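Side-chain contacts in 4-alpha-glucanotransferase (Streptococcus agalactiae, PDB 6M6T), which belongs to the amylomaltases, or disproportionating enzymes, a family built on a TIM-barrel fold, and carries bound glycans in two pockets: residues A[140-145]-A[176-181]; A[147-152]-A[159-164]; A[167-172]-A[228-233]. All blocks are in the same frame, centred on the assembly; numbering follows the deposited sequence.

How the interactions relate
Following the chain from its N terminus, helix 140-152 comes first, and its first turns, 140-145, pair with 176-181 at the end of helix 171-180, closing the loop of interaction 1. Interaction 2 is nested inside that loop: the later turns of the same helix meet 159-164 after a short excursion. Interaction 3 starts within the loop of interaction 1, at 167-172, and closes far beyond it at 228-233, so the two cross, whereas interactions 2 and 3 follow in series. A weak, long ion pair of Asp142 with Arg169 links interactions 1 and 3, and Ile149 and Trp161 both pack on Trp229. Together they tie helices 140-152, 171-180 and 226-230 and the short helix 164-167 to the 159-164 loop.

Interaction 1 of 3, residues A[140-145]-A[176-181]; sequences VTDFAE and GYRQKL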
loop_
_atom_site.group_PDB
_atom_site.type_symbol
_atom_site.label_atom_id
_atom_site.label_comp_id
_atom_site.label_asym_id
_atom_site.label_seq_id
_atom_site.Cartn_x
_atom_site.Cartn_y
_atom_site.Cartn_z
ATOM N N VAL A 140 -0.699 13.717 14.572
ATOM C CA VAL A 140 -1.903 12.940 14.849
ATOM C C VAL A 140 -3.105 13.851 15.024
ATOM O O VAL A 140 -4.114 13.693 14.335
ATOM C CB VAL A 140 -1.718 12.027 16.072
ATOM C CG1 VAL A 140 -2.999 11.268 16.339
ATOM C CG2 VAL A 140 -0.613 11.042 15.837
ATOM N N THR A 141 -2.989 14.846 15.911
ATOM C CA THR A 141 -4.167 15.588 16.366
ATOM C C THR A 141 -4.879 16.300 15.218
ATOM O O THR A 141 -6.109 16.367 15.200
ATOM C CB THR A 141 -3.782 16.586 17.469
ATOM O OG1 THR A 141 -2.936 17.609 16.927
ATOM C CG2 THR A 141 -3.042 15.879 18.590
ATOM N N ASP A 142 -4.141 16.836 14.245
ATOM C CA ASP A 142 -4.868 17.573 13.214
ATOM C C ASP A 142 -5.483 16.640 12.186
ATOM O O ASP A 142 -6.523 16.972 11.598
ATOM C CB ASP A 142 -3.988 18.647 12.565
ATOM C CG ASP A 142 -4.396 20.087 13.015
ATOM O OD1 ASP A 142 -5.609 20.333 13.274
ATOM O OD2 ASP A 142 -3.508 20.967 13.132
ATOM N N PHE A 143 -4.919 15.445 12.015
ATOM C CA PHE A 143 -5.648 14.413 11.289
ATOM C C PHE A 143 -6.907 14.004 12.049
ATOM O O PHE A 143 -7.949 13.723 11.441
ATOM C CB PHE A 143 -4.759 13.195 11.039
ATOM C CG PHE A 143 -5.536 11.930 10.842
ATOM C CD1 PHE A 143 -6.064 11.627 9.598
ATOM C CD2 PHE A 143 -5.775 11.061 11.913
ATOM C CE1 PHE A 143 -6.800 10.469 9.408
ATOM C CE2 PHE A 143 -6.526 9.911 11.737
ATOM C CZ PHE A 143 -7.038 9.609 10.485
ATOM N N ALA A 144 -6.826 13.950 13.381
ATOM C CA ALA A 144 -7.989 13.532 14.162
ATOM C C ALA A 144 -9.094 14.580 14.075
ATOM O O ALA A 144 -10.287 14.245 14.000
ATOM C CB ALA A 144 -7.582 13.266 15.615
ATOM N N GLU A 145 -8.710 15.854 14.037
ATOM C CA GLU A 145 -9.696 16.903 13.826
ATOM C C GLU A 145 -10.263 16.829 12.418
ATOM O O GLU A 145 -11.459 17.040 12.222
ATOM C CB GLU A 145 -9.089 18.278 14.106
ATOM C CG GLU A 145 -8.675 18.457 15.552
ATOM C CD GLU A 145 -7.844 19.703 15.797
ATOM O OE1 GLU A 145 -7.898 20.624 14.949
ATOM O OE2 GLU A 145 -7.142 19.758 16.844
ATOM N N GLY A 176 -13.494 26.893 17.486
ATOM C CA GLY A 176 -14.861 26.459 17.750
ATOM C C GLY A 176 -15.063 24.968 17.521
ATOM O O GLY A 176 -15.713 24.282 18.320
ATOM N N TYR A 177 -14.497 24.441 16.435
ATOM C CA TYR A 177 -14.719 23.035 16.104
ATOM C C TYR A 177 -13.936 22.095 17.015
ATOM O O TYR A 177 -14.375 20.964 17.250
ATOM C CB TYR A 177 -14.360 22.793 14.646
ATOM C CG TYR A 177 -15.492 23.105 13.707
ATOM C CD1 TYR A 177 -15.816 24.416 13.385
ATOM C CD2 TYR A 177 -16.247 22.088 13.151
ATOM C CE1 TYR A 177 -16.855 24.696 12.528
ATOM C CE2 TYR A 177 -17.282 22.358 12.291
ATOM C CZ TYR A 177 -17.586 23.655 11.988
ATOM O OH TYR A 177 -18.630 23.902 11.137
ATOM N N ARG A 178 -12.788 22.534 17.490
ATOM C CA ARG A 178 -11.978 21.642 18.334
ATOM C C ARG A 178 -12.511 21.626 19.753
ATOM O O ARG A 178 -12.001 20.855 20.529
ATOM C CB ARG A 178 -10.544 22.135 18.414
ATOM C CG ARG A 178 -9.957 22.496 17.071
ATOM C CD ARG A 178 -8.653 23.132 17.440
ATOM N NE ARG A 178 -7.859 23.141 16.242
ATOM C CZ ARG A 178 -6.795 23.887 16.089
ATOM N NH1 ARG A 178 -6.413 24.670 17.080
ATOM N NH2 ARG A 178 -6.118 23.834 14.960
ATOM N N GLN A 179 -13.428 22.521 20.080
ATOM C CA GLN A 179 -13.999 22.647 21.442
ATOM C C GLN A 179 -15.344 21.946 21.416
ATOM O O GLN A 179 -15.707 21.311 22.389
ATOM C CB GLN A 179 -14.262 24.132 21.671
ATOM C CG GLN A 179 -14.159 24.628 23.106
ATOM C CD GLN A 179 -14.801 25.989 23.265
ATOM O OE1 GLN A 179 -14.819 26.807 22.347
ATOM N NE2 GLN A 179 -15.372 26.230 24.434
ATOM N N LYS A 180 -16.052 22.148 20.315
ATOM C CA LYS A 180 -17.368 21.585 20.052
ATOM C C LYS A 180 -17.293 20.085 19.750
ATOM O O LYS A 180 -18.289 19.375 19.943
ATOM C CB LYS A 180 -18.023 22.421 18.925
ATOM C CG LYS A 180 -19.053 21.745 18.014
ATOM C CD LYS A 180 -19.154 22.468 16.651
ATOM C CE LYS A 180 -20.040 21.704 15.663
ATOM N NZ LYS A 180 -21.360 21.357 16.299
ATOM N N LEU A 181 -16.115 19.571 19.358
ATOM C CA LEU A 181 -15.959 18.173 18.960
ATOM C C LEU A 181 -14.789 17.485 19.661
ATOM O O LEU A 181 -14.208 16.549 19.112
ATOM C CB LEU A 181 -15.782 18.064 17.447
ATOM C CG LEU A 181 -16.913 18.483 16.508
ATOM C CD1 LEU A 181 -16.351 18.709 15.098
ATOM C CD2 LEU A 181 -18.053 17.444 16.486
#
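The guanidinium of Arg178 takes Glu145 OE1 at its edge, tilted 29° from the group's plane, while Asp142 OD1 approaches the same group obliquely. The two carboxylates are turned well out of the guanidinium plane, that of Glu145 by 56°, so neither acid forms the flat, two-pronged pairing that arginine can make. Instead Glu145 gives one oxygen to one nitrogen: Arg178 NE donates to Glu145 OE1 at 2.8 Å, in a bent bond of 137° that meets the oxygen from above the carboxylate plane. The aliphatic part of the arginine lies close to the acid too, with Arg178 CG 3.5 Å from Glu145 OE1. Arg178 runs extended from CG to NE, a shape that carries its charged end across to helix 140-152.

Asp142 adds a second, long salt bridge, Asp142 OD1 standing 3.9 Å from Arg178 NH2. The three residues thus form a salt-bridge network in which one arginine lies close to two acids a helical turn apart, and its positive charge probably offsets their mutual repulsion. Asp142 OD1 also has a weak, long ion pair with Arg169, so two arginines share this negative patch.

The contact lies at the protein surface, where the start of helix 140-152 meets the end of helix 171-180; helix 182-208 packs against the 140-145 turns, Ile185 touching Glu145 and His188 touching Ala144.

Interaction 2 of 3, residues A[147-152]-A[159-164]; sequences MAIKEH and QEWDDK
Ile149 lays its CG2 methyl on the six-membered ring of Trp161, and this CH-pi contact carries most of the meeting between the helix and the loop. The methyl carbon is 3.5 Å from the ring centroid and only 17° off the normal, so it comes down on the face, somewhat displaced toward the CZ3 rim. CG2 lies anti to the backbone N of Ile149, and this rotation directs the methyl at the indole while CG1 stands anti to the carbonyl carbon, beside the backbone N (chi1 -56°). The two side chains cross at about a right angle.

Van der Waals packing continues along the ring. Ile149 CB lies 3.8 Å from Trp161 CH2, and one residue on, the backbone N of Lys150 reaches Trp161 CZ2 at 4.0 Å from an oblique direction. Lys150 CB comes within 4.4 Å of the same ring atom, so the lysine contributes its base to the apolar contact.

Polar groups look elsewhere. Lys150 NZ makes a salt bridge with Asp224, and the indole NE1 of Trp161 has a weak hydrogen bond to the carbonyl oxygen of Lys156, which may help to hold the ring's rotation.

The buried indole packs against helix 140-152 through Ile149 and against helix 164-167 through Ile166 and Ile167, while Trp229 of helix 226-230 meets it edge-to-face and Phe153 adds a further ring; a hydrogen bond between Asp163 and Tyr177 places the loop next to helix 171-180.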
loop_
_atom_site.group_PDB
_atom_site.type_symbol
_atom_site.label_atom_id
_atom_site.label_comp_id
_atom_site.label_asym_id
_atom_site.label_seq_id
_atom_site.Cartn_x
_atom_site.Cartn_y
_atom_site.Cartn_z
ATOM N N MET A 147 -10.762 14.116 10.657
ATOM C CA MET A 147 -11.754 13.044 10.680
ATOM C C MET A 147 -12.995 13.439 11.468
ATOM O O MET A 147 -14.111 13.048 11.105
ATOM C CB MET A 147 -11.152 11.763 11.259
ATOM C CG MET A 147 -10.107 11.121 10.362
ATOM S SD MET A 147 -10.686 10.673 8.701
ATOM C CE MET A 147 -12.349 10.048 9.047
ATOM N N ALA A 148 -12.828 14.214 12.535
ATOM C CA ALA A 148 -13.988 14.642 13.304
ATOM C C ALA A 148 -14.862 15.598 12.497
ATOM O O ALA A 148 -16.087 15.435 12.419
ATOM C CB ALA A 148 -13.529 15.287 14.610
ATOM N N ILE A 149 -14.259 16.615 11.901
ATOM C CA ILE A 149 -15.040 17.529 11.084
ATOM C C ILE A 149 -15.698 16.771 9.937
ATOM O O ILE A 149 -16.856 17.028 9.585
ATOM C CB ILE A 149 -14.160 18.691 10.588
ATOM C CG1 ILE A 149 -13.517 19.410 11.773
ATOM C CG2 ILE A 149 -14.982 19.680 9.801
ATOM C CD1 ILE A 149 -12.551 20.488 11.375
ATOM N N LYS A 150 -14.985 15.800 9.356
ATOM C CA LYS A 150 -15.552 15.029 8.255
ATOM C C LYS A 150 -16.792 14.278 8.705
ATOM O O LYS A 150 -17.804 14.229 7.995
ATOM C CB LYS A 150 -14.501 14.065 7.706
ATOM C CG LYS A 150 -14.984 13.184 6.558
ATOM C CD LYS A 150 -13.815 12.502 5.862
ATOM C CE LYS A 150 -14.282 11.753 4.623
ATOM N NZ LYS A 150 -14.876 12.647 3.596
ATOM N N GLU A 151 -16.728 13.689 9.894
ATOM C CA GLU A 151 -17.865 12.931 10.381
ATOM C C GLU A 151 -19.024 13.853 10.723
ATOM O O GLU A 151 -20.175 13.501 10.446
ATOM C CB GLU A 151 -17.443 12.060 11.573
ATOM C CG GLU A 151 -16.826 10.716 11.128
ATOM C CD GLU A 151 -15.975 10.001 12.200
ATOM O OE1 GLU A 151 -15.904 10.471 13.361
ATOM O OE2 GLU A 151 -15.371 8.947 11.869
ATOM N N HIS A 152 -18.739 15.050 11.262
ATOM C CA HIS A 152 -19.817 15.989 11.581
ATOM C C HIS A 152 -20.622 16.320 10.339
ATOM O O HIS A 152 -21.856 16.272 10.357
ATOM C CB HIS A 152 -19.276 17.278 12.218
ATOM C CG HIS A 152 -20.329 18.334 12.443
ATOM N ND1 HIS A 152 -20.030 19.677 12.560
ATOM C CD2 HIS A 152 -21.677 18.242 12.573
ATOM C CE1 HIS A 152 -21.142 20.363 12.751
ATOM N NE2 HIS A 152 -22.156 19.517 12.760
ATOM N N GLN A 159 -13.994 19.106 0.083
ATOM C CA GLN A 159 -14.377 20.171 -0.837
ATOM C C GLN A 159 -15.848 20.548 -0.718
ATOM O O GLN A 159 -16.221 21.666 -1.097
ATOM C CB GLN A 159 -14.065 19.760 -2.277
ATOM C CG GLN A 159 -12.578 19.665 -2.584
ATOM C CD GLN A 159 -11.942 18.378 -2.072
ATOM O OE1 GLN A 159 -12.632 17.384 -1.829
ATOM N NE2 GLN A 159 -10.616 18.395 -1.906
ATOM N N GLU A 160 -16.689 19.649 -0.207
ATOM C CA GLU A 160 -18.124 19.884 -0.138
ATOM C C GLU A 160 -18.631 20.064 1.295
ATOM O O GLU A 160 -19.838 19.937 1.535
ATOM C CB GLU A 160 -18.883 18.755 -0.848
ATOM C CG GLU A 160 -18.606 17.345 -0.299
ATOM C CD GLU A 160 -19.430 16.225 -0.977
ATOM O OE1 GLU A 160 -19.243 15.033 -0.592
ATOM O OE2 GLU A 160 -20.256 16.530 -1.879
ATOM N N TRP A 161 -17.747 20.367 2.252
ATOM C CA TRP A 161 -18.223 20.765 3.576
ATOM C C TRP A 161 -19.084 22.015 3.428
ATOM O O TRP A 161 -19.084 22.677 2.390
ATOM C CB TRP A 161 -17.067 21.037 4.554
ATOM C CG TRP A 161 -16.225 19.836 4.946
ATOM C CD1 TRP A 161 -16.450 18.520 4.623
ATOM C CD2 TRP A 161 -15.016 19.848 5.729
ATOM N NE1 TRP A 161 -15.454 17.718 5.156
ATOM C CE2 TRP A 161 -14.567 18.510 5.837
ATOM C CE3 TRP A 161 -14.273 20.856 6.353
ATOM C CZ2 TRP A 161 -13.411 18.163 6.537
ATOM C CZ3 TRP A 161 -13.117 20.504 7.047
ATOM C CH2 TRP A 161 -12.699 19.170 7.130
ATOM N N ASP A 162 -19.832 22.338 4.484
ATOM C CA ASP A 162 -20.801 23.430 4.423
ATOM C C ASP A 162 -20.255 24.765 4.908
ATOM O O ASP A 162 -20.741 25.814 4.472
ATOM C CB ASP A 162 -22.049 23.078 5.237
ATOM C CG ASP A 162 -22.767 21.861 4.690
ATOM O OD1 ASP A 162 -22.057 20.919 4.258
ATOM O OD2 ASP A 162 -24.025 21.846 4.689
ATOM N N ASP A 163 -19.261 24.752 5.782
ATOM C CA ASP A 163 -18.761 25.956 6.435
ATOM C C ASP A 163 -17.428 26.334 5.785
ATOM O O ASP A 163 -16.374 25.767 6.098
ATOM C CB ASP A 163 -18.648 25.701 7.933
ATOM C CG ASP A 163 -18.226 26.909 8.711
ATOM O OD1 ASP A 163 -18.077 27.998 8.120
ATOM O OD2 ASP A 163 -18.041 26.759 9.934
ATOM N N LYS A 164 -17.485 27.303 4.874
ATOM C CA LYS A 164 -16.288 27.762 4.184
ATOM C C LYS A 164 -15.213 28.271 5.145
ATOM O O LYS A 164 -14.022 28.208 4.821
ATOM C CB LYS A 164 -16.677 28.843 3.168
ATOM C CG LYS A 164 -16.989 28.295 1.765
ATOM C CD LYS A 164 -18.491 28.234 1.498
ATOM C CE LYS A 164 -18.840 27.167 0.459
ATOM N NZ LYS A 164 -20.317 27.035 0.244
#

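Interaction 3 of 3, residues A[167-172]-A[228-233]; sequences IRREEE and VWTMPE
Arg169 reaches across to Trp229 and Thr230. From CB the chain passes to CG, which sits over the five-membered ring of Trp229 at 4.0 Å from its centroid, a CH-pi contact. CD then passes beside the carbonyl oxygen of Trp229, whose polar partner is Lys241, hydrogen-bonded to it through NZ. A bend at chi3 (77°) turns the chain there, leaving Arg169 NE over the centre of the indole, 3.6 Å from Trp229 CD2.

The residue stands at the end of a helix: with positive phi it is the C-prime residue of a Schellman motif that ends helix 164-167, its own N bonded to Ile166 O and Glu170 N to Ala165 O.

Beyond NE, Arg169 CZ lies 4.2 Å from the centroid of the six-membered ring of Trp229 and 9° off the normal, a cation-pi contact. The guanidinium plane stands 72° from the ring, so the group is upright on the indole and Arg169 NH2 dips toward it, 3.5 Å from Trp229 CZ3. Thr230 CB lies over one face of the guanidinium, toward its rim, and Thr230 CG2 lies 3.9 Å from Arg169 NH2. At the indole edge, Ile167 O, itself hydrogen-bonded to Lys241, approaches Trp229 CD1, while Trp229 NE1 is hydrogen-bonded to Ile166 O.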
loop_
_atom_site.group_PDB
_atom_site.type_symbol
_atom_site.label_atom_id
_atom_site.label_comp_id
_atom_site.label_asym_id
_atom_site.label_seq_id
_atom_site.Cartn_x
_atom_site.Cartn_y
_atom_site.Cartn_z
ATOM N N ILE A 167 -13.339 25.231 6.082
ATOM C CA ILE A 167 -12.644 24.648 4.941
ATOM C C ILE A 167 -11.266 25.280 4.760
ATOM O O ILE A 167 -10.305 24.603 4.370
ATOM C CB ILE A 167 -13.524 24.770 3.684
ATOM C CG1 ILE A 167 -14.422 23.535 3.567
ATOM C CG2 ILE A 167 -12.678 24.977 2.442
ATOM C CD1 ILE A 167 -15.509 23.651 2.533
ATOM N N ARG A 168 -11.124 26.560 5.076
ATOM C CA ARG A 168 -9.831 27.223 4.985
ATOM C C ARG A 168 -9.303 27.635 6.357
ATOM O O ARG A 168 -8.569 28.619 6.471
ATOM C CB ARG A 168 -9.908 28.428 4.049
ATOM C CG ARG A 168 -11.217 29.168 4.139
ATOM C CD ARG A 168 -11.279 30.304 3.154
ATOM N NE ARG A 168 -12.521 31.048 3.307
ATOM C CZ ARG A 168 -13.672 30.669 2.766
ATOM N NH1 ARG A 168 -13.722 29.550 2.048
ATOM N NH2 ARG A 168 -14.767 31.402 2.949
ATOM N N ARG A 169 -9.680 26.891 7.398
ATOM C CA ARG A 169 -9.063 26.952 8.729
ATOM C C ARG A 169 -8.872 28.385 9.238
ATOM O O ARG A 169 -7.757 28.828 9.516
ATOM C CB ARG A 169 -7.720 26.211 8.741
ATOM C CG ARG A 169 -7.487 25.249 7.603
ATOM C CD ARG A 169 -6.151 24.573 7.773
ATOM N NE ARG A 169 -6.246 23.531 8.788
ATOM C CZ ARG A 169 -5.771 23.629 10.028
ATOM N NH1 ARG A 169 -5.138 24.735 10.411
ATOM N NH2 ARG A 169 -5.924 22.614 10.881
ATOM N N GLU A 170 -9.979 29.110 9.380
ATOM C CA GLU A 170 -9.917 30.406 10.050
ATOM C C GLU A 170 -9.937 30.169 11.555
ATOM O O GLU A 170 -10.810 29.463 12.060
ATOM C CB GLU A 170 -11.068 31.317 9.613
ATOM C CG GLU A 170 -11.428 31.257 8.111
ATOM C CD GLU A 170 -10.319 31.755 7.153
ATOM O OE1 GLU A 170 -9.295 32.312 7.622
ATOM O OE2 GLU A 170 -10.483 31.601 5.916
ATOM N N GLU A 171 -8.973 30.756 12.273
ATOM C CA GLU A 171 -8.623 30.232 13.589
ATOM C C GLU A 171 -9.762 30.341 14.597
ATOM O O GLU A 171 -9.793 29.572 15.567
ATOM C CB GLU A 171 -7.359 30.916 14.120
ATOM C CG GLU A 171 -6.034 30.387 13.479
ATOM C CD GLU A 171 -5.552 29.015 14.021
ATOM O OE1 GLU A 171 -4.447 28.555 13.619
ATOM O OE2 GLU A 171 -6.274 28.403 14.849
ATOM N N GLU A 172 -10.722 31.238 14.378
ATOM C CA GLU A 172 -11.897 31.276 15.246
ATOM C C GLU A 172 -12.808 30.078 14.980
ATOM O O GLU A 172 -13.285 29.427 15.920
ATOM C CB GLU A 172 -12.637 32.608 15.056
ATOM C CG GLU A 172 -12.100 33.756 15.947
ATOM C CD GLU A 172 -12.111 35.144 15.282
ATOM O OE1 GLU A 172 -12.383 36.151 15.982
ATOM O OE2 GLU A 172 -11.828 35.227 14.066
ATOM N N VAL A 228 -4.242 18.397 2.050
ATOM C CA VAL A 228 -4.921 19.414 1.252
ATOM C C VAL A 228 -5.558 20.462 2.144
ATOM O O VAL A 228 -5.717 21.622 1.744
ATOM C CB VAL A 228 -5.959 18.728 0.345
ATOM C CG1 VAL A 228 -6.819 19.753 -0.373
ATOM C CG2 VAL A 228 -5.257 17.813 -0.652
ATOM N N TRP A 229 -5.923 20.073 3.369
ATOM C CA TRP A 229 -6.512 20.984 4.340
ATOM C C TRP A 229 -5.463 21.876 5.018
ATOM O O TRP A 229 -5.528 23.108 4.922
ATOM C CB TRP A 229 -7.284 20.172 5.372
ATOM C CG TRP A 229 -8.220 20.976 6.173
ATOM C CD1 TRP A 229 -9.057 21.951 5.718
ATOM C CD2 TRP A 229 -8.424 20.893 7.586
ATOM N NE1 TRP A 229 -9.762 22.482 6.758
ATOM C CE2 TRP A 229 -9.397 21.851 7.919
ATOM C CE3 TRP A 229 -7.870 20.111 8.604
ATOM C CZ2 TRP A 229 -9.842 22.038 9.228
ATOM C CZ3 TRP A 229 -8.302 20.309 9.902
ATOM C CH2 TRP A 229 -9.281 21.262 10.201
ATOM N N THR A 230 -4.490 21.272 5.719
ATOM C CA THR A 230 -3.539 22.049 6.510
ATOM C C THR A 230 -2.381 22.611 5.696
ATOM O O THR A 230 -1.721 23.557 6.150
ATOM C CB THR A 230 -2.945 21.201 7.629
ATOM O OG1 THR A 230 -1.986 20.305 7.067
ATOM C CG2 THR A 230 -4.013 20.395 8.331
ATOM N N MET A 231 -2.091 22.042 4.530
ATOM C CA MET A 231 -0.926 22.437 3.738
ATOM C C MET A 231 -1.309 22.541 2.265
ATOM O O MET A 231 -0.758 21.836 1.412
ATOM C CB MET A 231 0.210 21.435 3.934
ATOM C CG MET A 231 0.829 21.393 5.324
ATOM S SD MET A 231 2.116 20.111 5.391
ATOM C CE MET A 231 1.121 18.624 5.552
ATOM N N PRO A 232 -2.244 23.437 1.924
ATOM C CA PRO A 232 -2.720 23.504 0.527
ATOM C C PRO A 232 -1.661 23.952 -0.462
ATOM O O PRO A 232 -1.814 23.696 -1.667
ATOM C CB PRO A 232 -3.863 24.522 0.599
ATOM C CG PRO A 232 -3.487 25.408 1.751
ATOM C CD PRO A 232 -2.830 24.503 2.757
ATOM N N GLU A 233 -0.597 24.614 0.011
ATOM C CA GLU A 233 0.452 25.188 -0.821
ATOM C C GLU A 233 1.342 24.130 -1.467
ATOM O O GLU A 233 2.272 24.492 -2.196
ATOM C CB GLU A 233 1.290 26.152 0.019
ATOM C CG GLU A 233 2.017 25.490 1.189
ATOM C CD GLU A 233 1.199 25.435 2.490
ATOM O OE1 GLU A 233 1.798 25.179 3.564
ATOM O OE2 GLU A 233 -0.033 25.644 2.451
#